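Local atomic coordinates of prophage MuSo2, 43 kDa tail protein (Shewanella oneidensis, PDB entry 3CDD), a protein that probably helps build the baseplate hub of a Mu-like phage tail, as GpP does in phage Mu. Residues Thr181-Lys185 with Ile301-Val305. Numbering follows the deposited sequence.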
loop_
_atom_site.group_PDB
_atom_site.type_symbol
_atom_site.label_atom_id
_atom_site.label_comp_id
_atom_site.label_asym_id
_atom_site.label_seq_id
_atom_site.Cartn_x
_atom_site.Cartn_y
_atom_site.Cartn_z
ATOM N N THR A 181 -24.123 -6.150 21.365
ATOM C CA THR A 181 -25.439 -6.084 20.755
ATOM C C THR A 181 -25.600 -7.014 19.547
ATOM O O THR A 181 -24.759 -7.881 19.287
ATOM C CB THR A 181 -25.780 -4.607 20.424
ATOM O OG1 THR A 181 -27.155 -4.503 20.048
ATOM C CG2 THR A 181 -24.862 -4.037 19.318
ATOM N N ARG A 182 -26.712 -6.860 18.843
ATOM C CA ARG A 182 -26.951 -7.525 17.564
ATOM C C ARG A 182 -27.512 -6.465 16.651
ATOM O O ARG A 182 -27.915 -5.411 17.131
ATOM C CB ARG A 182 -27.985 -8.662 17.707
ATOM C CG ARG A 182 -27.439 -9.977 18.252
ATOM C CD ARG A 182 -28.562 -11.029 18.260
ATOM N NE ARG A 182 -28.086 -12.408 18.418
ATOM C CZ ARG A 182 -27.875 -13.014 19.583
ATOM N NH1 ARG A 182 -28.092 -12.370 20.724
ATOM N NH2 ARG A 182 -27.444 -14.268 19.605
ATOM N N ALA A 183 -27.567 -6.737 15.348
ATOM C CA ALA A 183 -28.230 -5.834 14.405
ATOM C C ALA A 183 -29.599 -5.433 14.944
ATOM O O ALA A 183 -30.421 -6.292 15.257
ATOM C CB ALA A 183 -28.380 -6.495 13.055
ATOM N N SER A 184 -29.837 -4.130 15.043
ATOM C CA SER A 184 -30.999 -3.591 15.751
ATOM C C SER A 184 -32.311 -3.680 14.961
ATOM O O SER A 184 -32.305 -3.765 13.733
ATOM C CB SER A 184 -30.730 -2.136 16.121
ATOM O OG SER A 184 -31.719 -1.622 16.991
ATOM N N LYS A 185 -33.428 -3.655 15.686
ATOM C CA LYS A 185 -34.763 -3.522 15.096
ATOM C C LYS A 185 -35.226 -2.075 15.235
ATOM O O LYS A 185 -36.271 -1.693 14.691
ATOM C CB LYS A 185 -35.776 -4.428 15.811
ATOM C CG LYS A 185 -35.414 -5.907 15.849
ATOM C CD LYS A 185 -35.292 -6.472 14.454
ATOM C CE LYS A 185 -34.961 -7.945 14.499
ATOM N NZ LYS A 185 -34.320 -8.337 13.222
ATOM N N ILE A 301 -25.579 4.808 14.609
ATOM C CA ILE A 301 -25.264 3.511 14.013
ATOM C C ILE A 301 -26.221 2.460 14.559
ATOM O O ILE A 301 -26.817 2.646 15.612
ATOM C CB ILE A 301 -23.792 3.028 14.263
ATOM C CG1 ILE A 301 -23.443 3.025 15.765
ATOM C CG2 ILE A 301 -22.782 3.835 13.409
ATOM C CD1 ILE A 301 -21.992 2.549 16.071
ATOM N N ASN A 302 -26.351 1.350 13.836
ATOM C CA ASN A 302 -27.211 0.237 14.256
ATOM C C ASN A 302 -28.643 0.695 14.475
ATOM O O ASN A 302 -29.278 0.363 15.486
ATOM C CB ASN A 302 -26.650 -0.460 15.498
ATOM C CG ASN A 302 -27.150 -1.878 15.640
ATOM O OD1 ASN A 302 -27.609 -2.483 14.658
ATOM N ND2 ASN A 302 -27.076 -2.429 16.866
ATOM N N THR A 303 -29.132 1.493 13.535
ATOM C CA THR A 303 -30.550 1.791 13.442
ATOM C C THR A 303 -30.987 1.554 12.011
ATOM O O THR A 303 -30.158 1.593 11.080
ATOM C CB THR A 303 -30.921 3.236 13.892
ATOM O OG1 THR A 303 -30.103 4.192 13.217
ATOM C CG2 THR A 303 -30.785 3.416 15.425
ATOM N N LEU A 304 -32.279 1.286 11.838
ATOM C CA LEU A 304 -32.823 0.944 10.534
ATOM C C LEU A 304 -33.432 2.180 9.865
ATOM O O LEU A 304 -34.125 2.992 10.518
ATOM C CB LEU A 304 -33.887 -0.172 10.671
ATOM C CG LEU A 304 -33.497 -1.605 11.081
ATOM C CD1 LEU A 304 -34.743 -2.445 11.252
ATOM C CD2 LEU A 304 -32.572 -2.263 10.066
ATOM N N VAL A 305 -33.183 2.292 8.560
ATOM C CA VAL A 305 -33.616 3.439 7.773
ATOM C C VAL A 305 -34.183 2.961 6.410
ATOM O O VAL A 305 -33.481 2.305 5.645
ATOM C CB VAL A 305 -32.438 4.462 7.646
ATOM C CG1 VAL A 305 -31.324 3.923 6.745
ATOM C CG2 VAL A 305 -32.929 5.793 7.145
HETATM O O HOH W 1 -29.941 0.868 17.996
#
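Ser184 and Asn302 have the nearest CA atoms of the two segments, 5.6 Å apart, where the loop after strand 178-181 passes the turn that leads into strand 304-309. Asn302 has positive phi and psi (57° and 45°), the left-handed helical conformation. The loop leaves a strand of the gp44-like second-domain region and here meets the GpP fourth-domain region, both of the phage-barrel clan. No strand pairing links the two segments themselves, although the backbone of Leu304 bonds to Thr186 and Ala188 just past the loop segment. The CG of Asn302 lies anti to the backbone N (chi1 -157°), and the flat amide reaches the loop with both ends engaged. ND2 donates to Arg182 O at 3.1 Å in an almost straight bond, with that oxygen close to the amide plane, although the donor sits above the carbonyl plane of Arg182. OD1 accepts the Ser184 N-H at 2.8 Å, with the donor tilted from the Asn302 carbonyl plane. Two bonds thus fix the rotation of the amide, while the methyl CG2 of Thr181 packs against ND2. Farther along, Leu304 CG lies 3.6 Å from Ser184 O, with CD1 near Lys185 O. Ser184 OG, also bonded to Thr186 N, shares a water with the turn: the water lies 3.2 Å from Ser184 OG and donates to Asn302 O at 2.6 Å.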